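Long-range contact in ORF10 (Moritella marina, PDB 6RIW), which belongs to a polyunsaturated fatty acid synthase, supplying its ketosynthase-chain length factor didomain, which probably extends acyl chains carried on acyl carrier protein: residues N732-G744 and A802-K815. Numbering follows the deposited sequence.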
loop_
_atom_site.group_PDB
_atom_site.type_symbol
_atom_site.label_atom_id
_atom_site.label_comp_id
_atom_site.label_asym_id
_atom_site.label_seq_id
_atom_site.Cartn_x
_atom_site.Cartn_y
_atom_site.Cartn_z
ATOM N N ASN A 732 24.715 -4.278 24.583
ATOM C CA ASN A 732 25.484 -5.147 23.708
ATOM C C ASN A 732 24.672 -5.591 22.482
ATOM O O ASN A 732 25.254 -5.982 21.477
ATOM C CB ASN A 732 25.978 -6.373 24.479
ATOM C CG ASN A 732 24.850 -7.097 25.205
ATOM O OD1 ASN A 732 24.071 -6.477 25.937
ATOM N ND2 ASN A 732 24.756 -8.411 25.003
ATOM N N ILE A 733 23.332 -5.560 22.570
ATOM C CA ILE A 733 22.525 -5.879 21.390
ATOM C C ILE A 733 22.901 -4.955 20.240
ATOM O O ILE A 733 22.899 -5.376 19.075
ATOM C CB ILE A 733 21.012 -5.831 21.712
ATOM C CG1 ILE A 733 20.137 -6.344 20.550
ATOM C CG2 ILE A 733 20.574 -4.423 22.041
ATOM C CD1 ILE A 733 20.554 -7.668 19.912
ATOM N N LEU A 734 23.296 -3.707 20.539
ATOM C CA LEU A 734 23.717 -2.789 19.482
ATOM C C LEU A 734 25.070 -3.140 18.888
ATOM O O LEU A 734 25.428 -2.573 17.852
ATOM C CB LEU A 734 23.759 -1.351 19.994
ATOM C CG LEU A 734 22.368 -0.769 20.227
ATOM C CD1 LEU A 734 22.477 0.641 20.803
ATOM C CD2 LEU A 734 21.594 -0.765 18.914
ATOM N N ASP A 735 25.831 -4.041 19.513
ATOM C CA ASP A 735 27.103 -4.467 18.932
ATOM C C ASP A 735 26.945 -5.548 17.864
ATOM O O ASP A 735 27.923 -5.855 17.178
ATOM C CB ASP A 735 28.052 -4.985 20.024
ATOM C CG ASP A 735 28.500 -3.891 20.991
ATOM O OD1 ASP A 735 28.421 -2.687 20.651
ATOM O OD2 ASP A 735 28.938 -4.249 22.111
ATOM N N GLN A 736 25.764 -6.142 17.722
ATOM C CA GLN A 736 25.524 -7.135 16.680
ATOM C C GLN A 736 25.740 -6.541 15.292
ATOM O O GLN A 736 25.353 -5.404 15.020
ATOM C CB GLN A 736 24.097 -7.666 16.788
ATOM C CG GLN A 736 23.836 -8.433 18.052
ATOM C CD GLN A 736 24.703 -9.652 18.125
ATOM O OE1 GLN A 736 25.583 -9.754 18.977
ATOM N NE2 GLN A 736 24.483 -10.582 17.202
ATOM N N GLN A 737 26.332 -7.337 14.402
ATOM C CA GLN A 737 26.664 -6.916 13.045
ATOM C C GLN A 737 25.789 -7.554 11.975
ATOM O O GLN A 737 26.035 -7.336 10.785
ATOM C CB GLN A 737 28.123 -7.273 12.737
ATOM C CG GLN A 737 29.144 -6.565 13.575
ATOM C CD GLN A 737 30.262 -6.024 12.711
ATOM O OE1 GLN A 737 30.108 -4.984 12.061
ATOM N NE2 GLN A 737 31.389 -6.749 12.664
ATOM N N GLN A 738 24.810 -8.372 12.357
ATOM C CA GLN A 738 23.948 -9.070 11.410
ATOM C C GLN A 738 22.513 -8.973 11.902
ATOM O O GLN A 738 22.271 -8.906 13.115
ATOM C CB GLN A 738 24.348 -10.560 11.264
ATOM C CG GLN A 738 25.765 -10.744 10.740
ATOM C CD GLN A 738 26.218 -12.185 10.723
ATOM O OE1 GLN A 738 25.749 -13.021 11.507
ATOM N NE2 GLN A 738 27.154 -12.483 9.832
ATOM N N TRP A 739 21.557 -8.989 10.966
ATOM C CA TRP A 739 20.143 -8.901 11.335
ATOM C C TRP A 739 19.535 -10.296 11.507
ATOM O O TRP A 739 19.996 -11.284 10.921
ATOM C CB TRP A 739 19.336 -8.083 10.310
ATOM C CG TRP A 739 19.352 -8.611 8.893
ATOM C CD1 TRP A 739 20.306 -8.372 7.937
ATOM C CD2 TRP A 739 18.358 -9.443 8.272
ATOM N NE1 TRP A 739 19.971 -9.013 6.761
ATOM C CE2 TRP A 739 18.783 -9.679 6.939
ATOM C CE3 TRP A 739 17.152 -10.010 8.711
ATOM C CZ2 TRP A 739 18.056 -10.471 6.052
ATOM C CZ3 TRP A 739 16.418 -10.778 7.830
ATOM C CH2 TRP A 739 16.874 -10.996 6.500
ATOM N N LEU A 740 18.510 -10.377 12.354
ATOM C CA LEU A 740 17.870 -11.648 12.681
ATOM C C LEU A 740 16.531 -11.804 11.967
ATOM O O LEU A 740 15.717 -10.868 11.924
ATOM C CB LEU A 740 17.653 -11.752 14.197
ATOM C CG LEU A 740 18.917 -11.818 15.049
ATOM C CD1 LEU A 740 18.601 -11.306 16.474
ATOM C CD2 LEU A 740 19.395 -13.273 15.060
ATOM N N VAL A 741 16.292 -13.000 11.425
ATOM C CA VAL A 741 15.047 -13.266 10.696
ATOM C C VAL A 741 13.892 -13.417 11.683
ATOM O O VAL A 741 14.007 -14.110 12.707
ATOM C CB VAL A 741 15.196 -14.534 9.832
ATOM C CG1 VAL A 741 13.852 -14.960 9.278
ATOM C CG2 VAL A 741 16.207 -14.312 8.677
ATOM N N GLY A 742 12.771 -12.758 11.387
ATOM C CA GLY A 742 11.552 -12.964 12.154
ATOM C C GLY A 742 10.362 -12.573 11.320
ATOM O O GLY A 742 10.504 -11.895 10.299
ATOM N N GLU A 743 9.177 -13.011 11.751
ATOM C CA GLU A 743 7.970 -12.599 11.041
ATOM C C GLU A 743 6.762 -12.710 11.962
ATOM O O GLU A 743 6.826 -13.334 13.029
ATOM C CB GLU A 743 7.751 -13.431 9.762
ATOM C CG GLU A 743 7.486 -14.915 10.017
ATOM C CD GLU A 743 7.409 -15.722 8.711
ATOM O OE1 GLU A 743 7.336 -15.098 7.629
ATOM O OE2 GLU A 743 7.422 -16.984 8.753
ATOM N N GLY A 744 5.657 -12.102 11.536
ATOM C CA GLY A 744 4.423 -12.218 12.280
ATOM C C GLY A 744 3.524 -11.009 12.085
ATOM O O GLY A 744 3.626 -10.283 11.103
ATOM N N ALA A 802 15.663 0.073 21.820
ATOM C CA ALA A 802 16.369 0.498 20.616
ATOM C C ALA A 802 15.799 -0.208 19.390
ATOM O O ALA A 802 15.225 -1.296 19.487
ATOM C CB ALA A 802 17.865 0.187 20.739
ATOM N N HIS A 803 15.954 0.427 18.229
ATOM C CA HIS A 803 15.626 -0.249 16.976
ATOM C C HIS A 803 16.465 -1.517 16.823
ATOM O O HIS A 803 15.930 -2.599 16.560
ATOM C CB HIS A 803 15.848 0.729 15.811
ATOM C CG HIS A 803 15.376 0.228 14.483
ATOM N ND1 HIS A 803 14.065 -0.137 14.237
ATOM C CD2 HIS A 803 16.044 0.038 13.317
ATOM C CE1 HIS A 803 13.954 -0.545 12.983
ATOM N NE2 HIS A 803 15.136 -0.439 12.401
ATOM N N ALA A 804 17.784 -1.395 17.024
ATOM C CA ALA A 804 18.736 -2.513 17.048
ATOM C C ALA A 804 18.510 -3.495 15.891
ATOM O O ALA A 804 18.362 -4.701 16.082
ATOM C CB ALA A 804 18.685 -3.239 18.385
ATOM N N SER A 805 18.471 -2.957 14.676
ATOM C CA SER A 805 18.137 -3.765 13.508
ATOM C C SER A 805 19.218 -4.782 13.181
ATOM O O SER A 805 18.922 -5.825 12.587
ATOM C CB SER A 805 17.938 -2.858 12.296
ATOM O OG SER A 805 19.149 -2.164 12.008
ATOM N N GLY A 806 20.474 -4.481 13.503
ATOM C CA GLY A 806 21.554 -5.326 13.040
ATOM C C GLY A 806 22.132 -4.927 11.694
ATOM O O GLY A 806 23.080 -5.576 11.229
ATOM N N PHE A 807 21.589 -3.885 11.054
ATOM C CA PHE A 807 22.281 -3.223 9.952
ATOM C C PHE A 807 23.250 -2.214 10.547
ATOM O O PHE A 807 22.861 -1.410 11.389
ATOM C CB PHE A 807 21.269 -2.550 9.025
ATOM C CG PHE A 807 20.310 -3.526 8.409
ATOM C CD1 PHE A 807 20.676 -4.255 7.284
ATOM C CD2 PHE A 807 19.063 -3.764 8.979
ATOM C CE1 PHE A 807 19.815 -5.167 6.707
ATOM C CE2 PHE A 807 18.193 -4.683 8.402
ATOM C CZ PHE A 807 18.582 -5.395 7.260
ATOM N N SER A 808 24.520 -2.269 10.125
ATOM C CA SER A 808 25.571 -1.642 10.928
ATOM C C SER A 808 25.396 -0.133 11.043
ATOM O O SER A 808 25.606 0.426 12.117
ATOM C CB SER A 808 26.963 -1.984 10.375
ATOM O OG SER A 808 26.983 -1.868 8.982
ATOM N N ALA A 809 25.024 0.550 9.962
ATOM C CA ALA A 809 24.908 2.001 10.058
ATOM C C ALA A 809 23.810 2.416 11.035
ATOM O O ALA A 809 23.931 3.450 11.710
ATOM C CB ALA A 809 24.653 2.614 8.680
ATOM N N GLU A 810 22.717 1.644 11.099
ATOM C CA GLU A 810 21.644 1.951 12.050
ATOM C C GLU A 810 22.080 1.668 13.481
ATOM O O GLU A 810 21.906 2.515 14.379
ATOM C CB GLU A 810 20.380 1.156 11.684
ATOM C CG GLU A 810 19.771 1.637 10.353
ATOM C CD GLU A 810 18.523 0.848 9.901
ATOM O OE1 GLU A 810 18.277 -0.283 10.403
ATOM O OE2 GLU A 810 17.806 1.370 9.001
ATOM N N ASN A 811 22.666 0.490 13.717
ATOM C CA ASN A 811 23.155 0.182 15.058
ATOM C C ASN A 811 24.179 1.212 15.517
ATOM O O ASN A 811 24.166 1.634 16.682
ATOM C CB ASN A 811 23.769 -1.216 15.100
ATOM C CG ASN A 811 22.735 -2.307 15.296
ATOM O OD1 ASN A 811 21.547 -2.126 15.000
ATOM N ND2 ASN A 811 23.175 -3.449 15.797
ATOM N N ASN A 812 25.084 1.620 14.622
ATOM C CA ASN A 812 26.153 2.529 15.037
ATOM C C ASN A 812 25.614 3.921 15.345
ATOM O O ASN A 812 26.080 4.573 16.290
ATOM C CB ASN A 812 27.248 2.595 13.969
ATOM C CG ASN A 812 28.047 1.294 13.871
ATOM O OD1 ASN A 812 28.010 0.455 14.774
ATOM N ND2 ASN A 812 28.729 1.105 12.756
ATOM N N ALA A 813 24.612 4.390 14.592
ATOM C CA ALA A 813 24.004 5.672 14.935
ATOM C C ALA A 813 23.329 5.605 16.304
ATOM O O ALA A 813 23.411 6.557 17.095
ATOM C CB ALA A 813 23.013 6.114 13.849
ATOM N N GLU A 814 22.680 4.484 16.615
ATOM C CA GLU A 814 22.048 4.350 17.927
ATOM C C GLU A 814 23.075 4.204 19.046
ATOM O O GLU A 814 22.837 4.689 20.159
ATOM C CB GLU A 814 21.091 3.159 17.945
ATOM C CG GLU A 814 19.815 3.374 17.110
ATOM C CD GLU A 814 18.784 2.272 17.380
ATOM O OE1 GLU A 814 19.131 1.084 17.162
ATOM O OE2 GLU A 814 17.637 2.598 17.805
ATOM N N LYS A 815 24.204 3.534 18.780
ATOM C CA LYS A 815 25.251 3.416 19.799
ATOM C C LYS A 815 25.810 4.778 20.173
ATOM O O LYS A 815 26.269 4.978 21.303
ATOM C CB LYS A 815 26.383 2.518 19.306
ATOM C CG LYS A 815 26.222 1.061 19.617
ATOM C CD LYS A 815 27.378 0.259 18.991
ATOM C CE LYS A 815 28.726 0.841 19.393
ATOM N NZ LYS A 815 29.851 0.212 18.629
HETATM O O HOH W 1 21.323 -5.646 16.732
HETATM O O HOH W 2 17.729 -8.022 13.780
#
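Gly806 lies so close to Trp739, CA atoms 4.2 Å apart, that a CB on the glycine would hit Gln738 O and Trp739 CA. Beside this, the Trp739 five-membered ring and the Phe807 ring form an offset stack, their planes 18° apart: Phe807 CZ sits over one face of the indole, 3.5 Å from Trp739 CD1. With Trp739 CG between its backbone N and carbonyl carbon (chi1 59°), the two side chains run side by side, pointing the same way, and Trp739 NE1 is hydrogen-bonded to Gly709 O. In the thiolase-type fold of the second ketosynthase-like half, probably the chain length factor, loop 802-807 joins strand 797-801 to helix 808-821. Asn811, in that helix's first turns, illustrates how one side-chain amide can bridge two backbones. Its OD1 accepts Gly806 N at 3.0 Å, the donor above the carbonyl plane, and ND2 gives a weak, bent bond (129°) to Leu734 O at 3.2 Å. A water accepting from ND2 also reaches Ile733 O. A leucine in place of Asn811 would probably leave Gly806 N without this acceptor and the water without its donor. Leu734 CD2 rests 3.9 Å from Ala804 CB and against Glu814, about one helical turn beyond Asn811; the Glu814 oxygens use syn lone pairs to hold His803 N and Ala804 N. Lys815 slides oppositely past Leu734, its CG tight at 3.5 Å from Leu734 CB.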